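Long-range contacts in DNA processing protein DprA (Streptococcus pneumoniae, PDB 3UQZ), which binds single-stranded DNA cooperatively, protects it from nucleases and helps load the RecA recombinase onto it during natural transformation: residues T4-I8 against S73-D78; Q20-V24 against I40-C46; F106-V111 against E135-S140; V112-S118 against A222-M226; I129-N134 against A153-G159. One frame throughout, in Å; residues are numbered along the deposited sequence.

Contact 1: T4-I8 against S73-D78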
# COMPACT_ATOMS: atom_id res chain seq x y z
N THR A 4 8.58 -44.87 16.60
CA THR A 4 8.03 -44.05 17.69
C THR A 4 8.64 -42.64 17.56
O THR A 4 9.46 -42.42 16.66
CB THR A 4 8.39 -44.68 19.07
OG1 THR A 4 9.80 -44.80 19.19
CG2 THR A 4 7.74 -46.03 19.28
N ASN A 5 8.26 -41.68 18.46
CA ASN A 5 8.83 -40.33 18.42
C ASN A 5 10.34 -40.36 18.68
O ASN A 5 11.08 -39.62 18.03
CB ASN A 5 8.13 -39.38 19.39
CG ASN A 5 6.72 -39.01 19.02
OD1 ASN A 5 6.18 -39.42 17.97
ND2 ASN A 5 6.07 -38.23 19.90
N TYR A 6 10.79 -41.27 19.58
CA TYR A 6 12.22 -41.46 19.87
C TYR A 6 12.96 -41.94 18.61
O TYR A 6 14.09 -41.51 18.36
CB TYR A 6 12.45 -42.45 21.04
CG TYR A 6 13.90 -42.86 21.20
CD1 TYR A 6 14.83 -41.99 21.75
CD2 TYR A 6 14.35 -44.08 20.71
CE1 TYR A 6 16.18 -42.33 21.82
CE2 TYR A 6 15.70 -44.43 20.77
CZ TYR A 6 16.61 -43.56 21.34
OH TYR A 6 17.93 -43.92 21.43
N GLU A 7 12.32 -42.84 17.84
CA GLU A 7 12.91 -43.39 16.62
C GLU A 7 13.02 -42.32 15.54
O GLU A 7 14.05 -42.27 14.86
CB GLU A 7 12.17 -44.63 16.13
CG GLU A 7 12.33 -45.84 17.05
CD GLU A 7 13.71 -46.47 17.11
OE1 GLU A 7 14.53 -46.22 16.20
OE2 GLU A 7 13.95 -47.24 18.07
N ILE A 8 12.01 -41.42 15.46
CA ILE A 8 12.02 -40.28 14.53
C ILE A 8 13.28 -39.44 14.82
O ILE A 8 14.05 -39.16 13.91
CB ILE A 8 10.70 -39.46 14.61
CG1 ILE A 8 9.51 -40.24 13.98
CG2 ILE A 8 10.87 -38.11 13.94
CD1 ILE A 8 8.09 -39.72 14.30
N SER A 73 8.07 -33.55 23.65
CA SER A 73 7.93 -33.43 22.21
C SER A 73 6.62 -34.01 21.70
O SER A 73 5.86 -34.60 22.47
CB SER A 73 9.11 -34.12 21.51
OG SER A 73 9.27 -35.47 21.92
N PHE A 74 6.34 -33.78 20.41
CA PHE A 74 5.21 -34.30 19.65
C PHE A 74 5.62 -34.37 18.19
O PHE A 74 6.47 -33.59 17.75
CB PHE A 74 3.92 -33.48 19.86
CG PHE A 74 3.90 -32.08 19.31
CD1 PHE A 74 3.37 -31.82 18.04
CD2 PHE A 74 4.39 -31.00 20.05
CE1 PHE A 74 3.37 -30.52 17.51
CE2 PHE A 74 4.39 -29.71 19.52
CZ PHE A 74 3.87 -29.48 18.26
N SER A 75 5.07 -35.34 17.45
CA SER A 75 5.41 -35.56 16.04
C SER A 75 4.19 -35.43 15.14
O SER A 75 3.06 -35.37 15.64
CB SER A 75 6.05 -36.93 15.85
OG SER A 75 5.11 -37.98 16.03
N ILE A 76 4.41 -35.47 13.82
CA ILE A 76 3.37 -35.44 12.80
C ILE A 76 2.41 -36.67 12.92
O ILE A 76 1.34 -36.66 12.31
CB ILE A 76 4.01 -35.26 11.39
CG1 ILE A 76 3.00 -34.69 10.35
CG2 ILE A 76 4.74 -36.52 10.91
CD1 ILE A 76 3.61 -33.85 9.20
N LEU A 77 2.78 -37.69 13.72
CA LEU A 77 1.98 -38.90 13.97
C LEU A 77 0.97 -38.69 15.11
O LEU A 77 -0.06 -39.37 15.15
CB LEU A 77 2.88 -40.12 14.30
CG LEU A 77 3.91 -40.58 13.21
CD1 LEU A 77 4.77 -41.74 13.72
CD2 LEU A 77 3.25 -40.95 11.86
N ASP A 78 1.25 -37.73 16.01
CA ASP A 78 0.41 -37.38 17.15
C ASP A 78 -0.81 -36.53 16.80
O ASP A 78 -0.77 -35.74 15.86
CB ASP A 78 1.25 -36.73 18.26
CG ASP A 78 2.32 -37.65 18.84
OD1 ASP A 78 2.05 -38.87 18.98
OD2 ASP A 78 3.43 -37.16 19.14
O HOH W 1 7.37 -37.36 22.02
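The carboxamide of N5 and the carboxylate of D78 come at each other from opposite directions with their planes 66° apart, joining the first helix of the SAM-like domain to the edge strand 73-75 of the Rossmann-like sheet. N5 ND2 donates in its own amide plane to the syn lone pair of D78 OD2 (2.9 Å, N-H...O angle 167°). The same oxygen takes S75 N from above the carboxylate plane, so two donors grip it, and the S75 N bond ties the carboxylate back across its own type I turn, S75-D78. At the other end of the amide, S75 OG gives its hydrogen to N5 OD1 at 2.6 Å, standing above the carbonyl plane. With chi1 at 70°, between the backbone N and carbonyl carbon, S75 OG can also accept from L77 N, an ST turn. Both ends of the N5 amide are thus bonded to the turn, which fixes its rotation. Beside these polar bonds I8 CD1 lies 3.8 Å from S75 CB and also touches L77 CD1; L25 of helix 18-28 packs on both I8 and L77. F68 of helix 61-69 lies against N5 and S73. A water accepts from N5 ND2 at 2.6 Å and lies 2.7 Å from S73 OG.

Contact 2: Q20-V24 against I40-C46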
# COMPACT_ATOMS: atom_id res chain seq x y z
N GLN A 20 13.16 -36.67 4.06
CA GLN A 20 13.40 -38.12 3.98
C GLN A 20 12.55 -38.89 4.99
O GLN A 20 11.96 -39.91 4.62
CB GLN A 20 14.90 -38.44 4.13
CG GLN A 20 15.70 -38.09 2.88
CD GLN A 20 17.20 -38.08 3.09
OE1 GLN A 20 17.72 -37.98 4.21
NE2 GLN A 20 17.93 -38.13 1.98
N ILE A 21 12.43 -38.38 6.25
CA ILE A 21 11.60 -39.00 7.30
C ILE A 21 10.11 -38.90 6.94
O ILE A 21 9.36 -39.85 7.18
CB ILE A 21 11.95 -38.49 8.72
CG1 ILE A 21 13.43 -38.80 9.06
CG2 ILE A 21 11.00 -39.07 9.79
CD1 ILE A 21 14.09 -37.87 9.92
N LEU A 22 9.70 -37.78 6.32
CA LEU A 22 8.34 -37.57 5.84
C LEU A 22 7.93 -38.65 4.83
O LEU A 22 6.83 -39.17 4.96
CB LEU A 22 8.16 -36.16 5.25
CG LEU A 22 7.42 -35.16 6.14
CD1 LEU A 22 7.67 -33.74 5.68
CD2 LEU A 22 5.91 -35.47 6.20
N LYS A 23 8.83 -39.01 3.87
CA LYS A 23 8.59 -40.09 2.89
C LYS A 23 8.39 -41.43 3.61
O LYS A 23 7.45 -42.15 3.28
CB LYS A 23 9.77 -40.22 1.90
CG LYS A 23 9.79 -39.18 0.81
CD LYS A 23 10.91 -39.45 -0.18
CE LYS A 23 11.11 -38.28 -1.12
NZ LYS A 23 11.95 -37.20 -0.52
N VAL A 24 9.27 -41.73 4.61
CA VAL A 24 9.23 -42.96 5.40
C VAL A 24 7.89 -43.07 6.13
O VAL A 24 7.23 -44.10 6.03
CB VAL A 24 10.44 -43.07 6.36
CG1 VAL A 24 10.30 -44.25 7.33
CG2 VAL A 24 11.76 -43.17 5.60
N ILE A 40 13.34 -48.70 5.64
CA ILE A 40 13.44 -47.29 6.03
C ILE A 40 14.54 -46.62 5.18
O ILE A 40 14.28 -45.58 4.58
CB ILE A 40 13.65 -47.10 7.56
CG1 ILE A 40 12.40 -47.55 8.35
CG2 ILE A 40 14.04 -45.65 7.91
CD1 ILE A 40 12.57 -47.65 9.89
N ALA A 41 15.72 -47.27 5.08
CA ALA A 41 16.88 -46.80 4.30
C ALA A 41 16.53 -46.63 2.83
O ALA A 41 16.97 -45.67 2.19
CB ALA A 41 18.04 -47.77 4.45
N ASP A 42 15.72 -47.56 2.30
CA ASP A 42 15.29 -47.60 0.91
C ASP A 42 14.26 -46.49 0.61
O ASP A 42 14.55 -45.61 -0.20
CB ASP A 42 14.74 -49.02 0.63
CG ASP A 42 14.46 -49.40 -0.80
OD1 ASP A 42 15.20 -48.93 -1.70
OD2 ASP A 42 13.55 -50.24 -1.03
N ILE A 43 13.10 -46.51 1.32
CA ILE A 43 11.98 -45.55 1.19
C ILE A 43 12.43 -44.08 1.31
O ILE A 43 11.99 -43.24 0.51
CB ILE A 43 10.82 -45.92 2.17
CG1 ILE A 43 10.29 -47.34 1.90
CG2 ILE A 43 9.68 -44.90 2.10
CD1 ILE A 43 9.83 -48.09 3.14
N SER A 44 13.33 -43.79 2.27
CA SER A 44 13.89 -42.45 2.51
C SER A 44 14.49 -41.79 1.26
O SER A 44 14.42 -40.57 1.13
CB SER A 44 14.94 -42.50 3.61
OG SER A 44 16.12 -43.16 3.17
N GLY A 45 15.09 -42.60 0.39
CA GLY A 45 15.73 -42.13 -0.83
C GLY A 45 17.06 -41.45 -0.58
O GLY A 45 17.47 -40.61 -1.39
N CYS A 46 17.74 -41.80 0.53
CA CYS A 46 19.04 -41.22 0.86
C CYS A 46 20.11 -41.78 -0.07
O CYS A 46 19.99 -42.91 -0.55
CB CYS A 46 19.40 -41.44 2.33
SG CYS A 46 19.59 -43.17 2.80
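I40 of helix 37-43 meets V24 of helix 18-28, the two side chains crossing at about a right angle. The I40 methyl CG2 lies 4.0 Å from V24 CG1, while V24 CG2 rests 3.6 Å from I40 O. V24 owes this double reach to its chi1 of 172°, which sends CG1 toward I40 and leaves CG2 over the backbone between I40 and S44. I43 follows with its branch methyl: CG2 sits 3.7 Å from K23 O and also touches V24 CA. At S44 the two backbones come closest, its CA being 4.6 Å from Q20 CA. S44 CB packs on V24 CG2, and its OG turns back to A41 O at 2.8 Å, donating from above the carbonyl plane. S44 O faces the Q20 chain, with CG 3.3 Å away, and has K23 CD alongside. G45, at positive phi, leaves the helix and leads to C46, whose CB is met by Q20 NE2 at 3.6 Å. No hydrogen bond joins the segments. These two helices of the SAM-like domain, with I3 against V24 and I40, therefore hold by methyl and methylene packing, while S44 OG and Q20 OE1 bond within their own parts of the chain, to A41 O and T17 N.

Contact 3: F106-V111 against E135-S140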
# COMPACT_ATOMS: atom_id res chain seq x y z
N PHE A 106 -5.87 -22.69 19.48
CA PHE A 106 -6.44 -21.37 19.23
C PHE A 106 -6.12 -20.78 17.85
O PHE A 106 -5.10 -21.17 17.25
CB PHE A 106 -5.96 -20.41 20.32
CG PHE A 106 -6.56 -20.66 21.67
CD1 PHE A 106 -7.89 -20.34 21.93
CD2 PHE A 106 -5.80 -21.23 22.68
CE1 PHE A 106 -8.43 -20.55 23.20
CE2 PHE A 106 -6.34 -21.44 23.95
CZ PHE A 106 -7.65 -21.08 24.21
N PRO A 107 -6.92 -19.79 17.35
CA PRO A 107 -6.57 -19.14 16.08
C PRO A 107 -5.27 -18.36 16.25
O PRO A 107 -5.08 -17.69 17.26
CB PRO A 107 -7.77 -18.23 15.79
CG PRO A 107 -8.88 -18.76 16.69
CD PRO A 107 -8.16 -19.19 17.91
N LYS A 108 -4.34 -18.51 15.27
CA LYS A 108 -3.00 -17.93 15.30
C LYS A 108 -2.70 -17.00 14.12
O LYS A 108 -3.17 -17.24 13.00
CB LYS A 108 -1.95 -19.06 15.33
CG LYS A 108 -2.04 -19.97 16.55
CD LYS A 108 -1.24 -21.26 16.39
CE LYS A 108 -1.92 -22.32 15.55
NZ LYS A 108 -3.14 -22.89 16.17
N VAL A 109 -1.89 -15.96 14.38
CA VAL A 109 -1.42 -15.01 13.37
C VAL A 109 0.09 -14.84 13.53
O VAL A 109 0.59 -14.72 14.66
CB VAL A 109 -2.21 -13.66 13.33
CG1 VAL A 109 -1.94 -12.76 14.54
CG2 VAL A 109 -1.96 -12.90 12.02
N ALA A 110 0.82 -14.91 12.42
CA ALA A 110 2.26 -14.72 12.42
C ALA A 110 2.59 -13.21 12.32
O ALA A 110 1.81 -12.43 11.78
CB ALA A 110 2.89 -15.47 11.27
N VAL A 111 3.72 -12.79 12.92
CA VAL A 111 4.21 -11.41 12.90
C VAL A 111 5.71 -11.47 12.60
O VAL A 111 6.47 -12.08 13.35
CB VAL A 111 3.89 -10.57 14.17
CG1 VAL A 111 4.33 -9.12 13.98
CG2 VAL A 111 2.41 -10.63 14.54
N GLU A 135 -7.94 -11.67 20.17
CA GLU A 135 -8.69 -12.67 19.40
C GLU A 135 -7.76 -13.73 18.78
O GLU A 135 -8.21 -14.82 18.45
CB GLU A 135 -9.48 -11.99 18.27
CG GLU A 135 -10.81 -11.40 18.70
CD GLU A 135 -11.99 -12.18 18.15
OE1 GLU A 135 -12.29 -12.04 16.94
OE2 GLU A 135 -12.60 -12.95 18.92
N LEU A 136 -6.46 -13.39 18.59
CA LEU A 136 -5.48 -14.27 17.95
C LEU A 136 -4.24 -14.47 18.78
O LEU A 136 -3.79 -13.56 19.46
CB LEU A 136 -5.07 -13.71 16.57
CG LEU A 136 -6.18 -13.46 15.55
CD1 LEU A 136 -5.72 -12.53 14.45
CD2 LEU A 136 -6.70 -14.75 15.01
N VAL A 137 -3.65 -15.66 18.68
CA VAL A 137 -2.38 -16.01 19.32
C VAL A 137 -1.28 -15.44 18.41
O VAL A 137 -1.30 -15.67 17.19
CB VAL A 137 -2.21 -17.55 19.52
CG1 VAL A 137 -0.83 -17.90 20.07
CG2 VAL A 137 -3.29 -18.09 20.44
N ILE A 138 -0.36 -14.66 19.00
CA ILE A 138 0.73 -14.04 18.25
C ILE A 138 1.89 -15.02 18.11
O ILE A 138 2.54 -15.37 19.11
CB ILE A 138 1.15 -12.67 18.87
CG1 ILE A 138 -0.05 -11.67 19.02
CG2 ILE A 138 2.36 -12.03 18.15
CD1 ILE A 138 -0.94 -11.42 17.81
N VAL A 139 2.13 -15.48 16.86
CA VAL A 139 3.22 -16.41 16.58
C VAL A 139 4.39 -15.64 15.98
O VAL A 139 4.21 -14.95 14.98
CB VAL A 139 2.78 -17.60 15.71
CG1 VAL A 139 3.92 -18.61 15.57
CG2 VAL A 139 1.54 -18.28 16.27
N SER A 140 5.57 -15.73 16.62
CA SER A 140 6.79 -15.07 16.14
C SER A 140 8.04 -15.85 16.55
O SER A 140 7.91 -16.86 17.23
CB SER A 140 6.84 -13.61 16.59
OG SER A 140 7.65 -12.86 15.71
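V109 and I138 point the same way from neighbouring parallel strands and lie side by side, V109 CG1 3.7 Å from I138 CD1. L136 comes to the same valine at about a right angle, its CD1 against V109 CG1, so V109 is held between two branched chains. A chi1 of 71° puts CG1 of V109 between its backbone N and carbonyl carbon, where it meets both. Farther along, V111 CG2 slants across I138 CG2. On the other face of the sheet K108 runs beside V137, its CG 3.8 Å from V137 CB, and passes V139 CG2 at a slant. Bends at chi3 and chi4 then curl the lysine back, and NZ donates to F106 O at 2.8 Å and to L104 O, so the amine of this buried lysine has two carbonyl partners. Between the two layers of side chains four backbone bonds alternate between the strands: V137 N to P107 O, V109 N to V137 O, V139 N to V109 O and V111 N to V139 O. S140 OG extends the ladder by donating to V111 O at 2.8 Å. The axes of 108-111 and 137-140 are 38° apart, a twisted parallel pair. Joined through helix 119-130, these central strands form the beta-alpha-beta crossover characteristic of a Rossmann-like fold.

Contact 4: V112-S118 against A222-M226. With SO4 (sulfate ion), chain D.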
# COMPACT_ATOMS: atom_id res chain seq x y z
N VAL A 112 6.10 -10.91 11.46
CA VAL A 112 7.50 -10.92 11.00
C VAL A 112 7.98 -9.51 10.65
O VAL A 112 7.16 -8.64 10.36
CB VAL A 112 7.80 -11.96 9.86
CG1 VAL A 112 7.54 -13.39 10.32
CG2 VAL A 112 7.03 -11.67 8.59
N GLY A 113 9.29 -9.32 10.68
CA GLY A 113 9.90 -8.04 10.34
C GLY A 113 11.35 -7.87 10.71
O GLY A 113 11.97 -8.78 11.27
N SER A 114 11.88 -6.68 10.42
CA SER A 114 13.27 -6.26 10.61
C SER A 114 13.85 -6.58 11.98
O SER A 114 13.22 -6.29 13.00
CB SER A 114 13.41 -4.77 10.33
OG SER A 114 14.75 -4.40 10.03
N ARG A 115 15.06 -7.16 11.99
CA ARG A 115 15.85 -7.48 13.18
C ARG A 115 16.33 -6.13 13.78
O ARG A 115 16.36 -5.97 14.99
CB ARG A 115 17.05 -8.39 12.83
CG ARG A 115 16.97 -9.85 13.31
CD ARG A 115 16.26 -10.82 12.35
NE ARG A 115 16.67 -12.22 12.59
CZ ARG A 115 15.97 -13.32 12.27
NH1 ARG A 115 14.79 -13.22 11.68
NH2 ARG A 115 16.46 -14.51 12.54
N ALA A 116 16.65 -5.16 12.90
CA ALA A 116 17.10 -3.81 13.25
C ALA A 116 16.02 -2.80 12.82
O ALA A 116 16.22 -1.98 11.92
CB ALA A 116 18.43 -3.50 12.56
N CYS A 117 14.85 -2.91 13.44
CA CYS A 117 13.73 -2.03 13.11
C CYS A 117 13.89 -0.66 13.79
O CYS A 117 14.76 -0.48 14.64
CB CYS A 117 12.42 -2.70 13.51
SG CYS A 117 12.12 -2.75 15.29
N SER A 118 13.01 0.28 13.43
CA SER A 118 12.94 1.62 13.98
C SER A 118 11.92 1.64 15.13
O SER A 118 11.10 0.72 15.25
CB SER A 118 12.51 2.61 12.90
OG SER A 118 11.13 2.50 12.60
N ALA A 222 5.91 -5.97 8.97
CA ALA A 222 6.24 -4.62 9.37
C ALA A 222 7.72 -4.43 9.22
O ALA A 222 8.51 -5.25 9.71
CB ALA A 222 5.84 -4.38 10.81
N GLU A 223 8.10 -3.37 8.51
CA GLU A 223 9.48 -3.00 8.25
C GLU A 223 10.30 -4.12 7.62
O GLU A 223 11.34 -4.49 8.14
CB GLU A 223 10.16 -2.36 9.49
CG GLU A 223 9.50 -1.06 9.94
CD GLU A 223 10.38 -0.04 10.62
OE1 GLU A 223 11.47 -0.42 11.12
OE2 GLU A 223 9.96 1.13 10.70
N ALA A 224 9.81 -4.65 6.50
CA ALA A 224 10.53 -5.67 5.75
C ALA A 224 11.30 -4.94 4.66
O ALA A 224 10.72 -4.12 3.94
CB ALA A 224 9.55 -6.68 5.15
N LYS A 225 12.62 -5.12 4.64
CA LYS A 225 13.50 -4.51 3.65
C LYS A 225 13.47 -5.36 2.39
O LYS A 225 12.93 -6.47 2.41
CB LYS A 225 14.94 -4.44 4.17
CG LYS A 225 15.16 -3.37 5.21
CD LYS A 225 16.44 -3.59 5.93
CE LYS A 225 16.39 -2.95 7.28
NZ LYS A 225 17.74 -2.86 7.90
N MSE A 226 14.01 -4.85 1.28
CA MSE A 226 14.10 -5.65 0.07
C MSE A 226 15.15 -6.72 0.33
O MSE A 226 16.07 -6.50 1.12
CB MSE A 226 14.51 -4.78 -1.13
CG MSE A 226 13.39 -3.91 -1.64
SE MSE A 226 11.81 -4.87 -2.28
CE MSE A 226 10.98 -3.36 -3.20
S SO4 D . 15.63 -9.38 8.51
O1 SO4 D . 15.68 -10.77 8.95
O2 SO4 D . 16.56 -9.19 7.38
O3 SO4 D . 14.26 -9.06 8.10
O4 SO4 D . 16.02 -8.51 9.60
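At the C-terminal ends of neighbouring parallel strands in the mixed sheet, the loop leaving strand 108-113 meets the loop leaving strand 218-222 beside a bound sulfate, probably from the crystallisation liquor. E223 reaches out from the second loop and its carboxylate grips S118 with both oxygens: S118 N donates to E223 OE1 (2.9 Å, N-H...O angle 166°) and S118 OG to E223 OE2 at 2.6 Å. Both donors arrive on the syn side, slightly out of the carboxylate plane. The extended glutamate chain, chi2 -151°, carries its oxygens that far, and the paired bonds fix the rotation of the carboxylate. S118 is the N-cap of helix 119-130, where its OG also accepts from G121 N, so E223 is a second-shell partner of the cap; the helix start would probably favour its negative charge. C117 CB lies 3.4 Å from E223 OE1. Nearer the strands, A222 N donates to V112 O at 3.3 Å, and S114 N makes a weak bond to E223 O. G113 CA lies 3.2 Å from A222 O. K225 runs past S114, its CE 3.5 Å from S114 OG. On the sulfate side R115 N donates to sulfate O4 at 2.9 Å, and the arginine side chain curves beside the anion. Loops meeting over the C-terminal ends of adjacent parallel strands are characteristic of Rossmann-like folds.

Contact 5: I129-N134 against A153-G159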
# COMPACT_ATOMS: atom_id res chain seq x y z
N ILE A 129 -1.46 -4.99 16.93
CA ILE A 129 -1.73 -6.07 17.89
C ILE A 129 -2.80 -5.68 18.91
O ILE A 129 -3.70 -6.48 19.18
CB ILE A 129 -0.43 -6.66 18.51
CG1 ILE A 129 0.33 -7.49 17.45
CG2 ILE A 129 -0.71 -7.49 19.79
CD1 ILE A 129 1.72 -7.80 17.80
N GLN A 130 -2.73 -4.45 19.46
CA GLN A 130 -3.70 -3.94 20.42
C GLN A 130 -5.12 -3.98 19.83
O GLN A 130 -6.03 -4.45 20.49
CB GLN A 130 -3.33 -2.52 20.88
CG GLN A 130 -2.31 -2.50 22.01
CD GLN A 130 -1.55 -1.19 22.16
OE1 GLN A 130 -1.74 -0.22 21.41
NE2 GLN A 130 -0.65 -1.14 23.13
N GLY A 131 -5.25 -3.59 18.56
CA GLY A 131 -6.50 -3.61 17.80
C GLY A 131 -7.06 -4.98 17.51
O GLY A 131 -8.23 -5.10 17.13
N LEU A 132 -6.24 -6.05 17.67
CA LEU A 132 -6.66 -7.45 17.48
C LEU A 132 -7.54 -7.93 18.64
O LEU A 132 -8.29 -8.89 18.48
CB LEU A 132 -5.46 -8.39 17.27
CG LEU A 132 -4.68 -8.26 15.95
CD1 LEU A 132 -3.43 -9.09 15.99
CD2 LEU A 132 -5.53 -8.64 14.74
N GLU A 133 -7.49 -7.22 19.79
CA GLU A 133 -8.29 -7.43 21.00
C GLU A 133 -8.20 -8.86 21.53
O GLU A 133 -9.22 -9.47 21.86
CB GLU A 133 -9.78 -6.99 20.81
CG GLU A 133 -10.02 -5.81 19.88
CD GLU A 133 -11.39 -5.17 19.95
OE1 GLU A 133 -12.35 -5.70 19.34
OE2 GLU A 133 -11.48 -4.09 20.57
N ASN A 134 -6.97 -9.40 21.58
CA ASN A 134 -6.65 -10.76 22.05
C ASN A 134 -7.43 -11.90 21.38
O ASN A 134 -7.56 -12.98 21.95
CB ASN A 134 -6.68 -10.85 23.58
CG ASN A 134 -5.65 -10.00 24.26
OD1 ASN A 134 -4.60 -9.65 23.70
ND2 ASN A 134 -5.91 -9.70 25.51
N ALA A 153 3.91 -7.00 22.96
CA ALA A 153 2.59 -6.41 22.75
C ALA A 153 1.46 -7.40 23.09
O ALA A 153 0.44 -6.99 23.65
CB ALA A 153 2.46 -5.94 21.31
N ALA A 154 1.67 -8.69 22.79
CA ALA A 154 0.73 -9.77 23.11
C ALA A 154 0.63 -9.90 24.62
O ALA A 154 -0.47 -9.90 25.17
CB ALA A 154 1.20 -11.08 22.49
N LEU A 155 1.79 -9.92 25.30
CA LEU A 155 1.92 -10.06 26.75
C LEU A 155 1.28 -8.91 27.52
O LEU A 155 0.49 -9.16 28.43
CB LEU A 155 3.39 -10.24 27.16
CG LEU A 155 4.09 -11.49 26.62
CD1 LEU A 155 5.53 -11.53 27.06
CD2 LEU A 155 3.39 -12.74 27.05
N GLN A 156 1.55 -7.68 27.09
CA GLN A 156 0.98 -6.48 27.70
C GLN A 156 -0.53 -6.40 27.58
O GLN A 156 -1.19 -5.96 28.53
CB GLN A 156 1.65 -5.22 27.16
CG GLN A 156 2.28 -4.44 28.30
CD GLN A 156 2.10 -2.94 28.18
OE1 GLN A 156 2.39 -2.34 27.15
NE2 GLN A 156 1.66 -2.29 29.27
N ASN A 157 -1.09 -6.83 26.45
CA ASN A 157 -2.53 -6.78 26.25
C ASN A 157 -3.30 -7.83 27.08
O ASN A 157 -4.51 -7.72 27.25
CB ASN A 157 -2.87 -6.88 24.76
CG ASN A 157 -3.84 -5.83 24.28
OD1 ASN A 157 -3.65 -4.62 24.50
ND2 ASN A 157 -4.92 -6.26 23.63
N GLY A 158 -2.57 -8.80 27.62
CA GLY A 158 -3.13 -9.91 28.37
C GLY A 158 -3.48 -11.07 27.45
O GLY A 158 -4.36 -11.87 27.76
N GLY A 159 -2.78 -11.14 26.32
CA GLY A 159 -2.97 -12.16 25.29
C GLY A 159 -1.96 -13.28 25.34
O GLY A 159 -1.13 -13.37 26.25
O HOH W 2 0.63 -2.78 25.25
O HOH W 3 -0.18 -4.52 23.57
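I129 and A153 form the tight, buried part of this contact: I129 CG2 packs 3.8 Å from A153 CB, and I129 CD1 rests against the same methyl. The solvent side is polar. There N134, in the loop after helix 119-130, and N157, at the end of helix 146-157, bond through their amides, whose planes stand 84° apart. N134 ND2 donates to N157 O (3.0 Å, N-H...O angle 160°); the carbonyl oxygen lies in the N134 amide plane, whereas the donor stands well above the plane of that carbonyl. In return N157 ND2 gives a weak bond to N134 OD1 at 3.4 Å. N134 CG stands anti to its own carbonyl carbon, chi1 -64°, and this turns the amide onto the chain end, where OD1 also rests 3.4 Å from G159 CA. G158 closes helix 146-157 with a Schellman motif beside it. Q130 meets N157 OD1 with CG, 3.5 Å away, and its NE2 donates to a water that is bonded in turn to Q156 OE1 at 2.6 Å. A second water, weakly bonded to Q130 NE2, donates to A153 O. Helices 119-130 and 146-157 thus pair on one side of the sheet: L132 and A154 pack on I138 of strand 137-140, and V276 and L277 of helix 273-279 touch L132.

In the fold
Contact 3 is the buried core: backbone ladder and aliphatic side chains join central strands 108-113 and 137-140. Contact 4 continues strand 108-113 into its loop, where a glutamate carboxylate bonding to S118 takes the place of the aliphatic packing. Contact 5 joins the helices on one face of that strand pair and touches contact 3 through I138; its outer side is polar and watered. Contacts 1 and 2 involve the N-terminal helical domain. Both use the SAM-like helices and touch where I76 meets L22, but contact 1 bonds to the edge of the same sheet through an amide, whereas contact 2 is apolar packing within the helical domain.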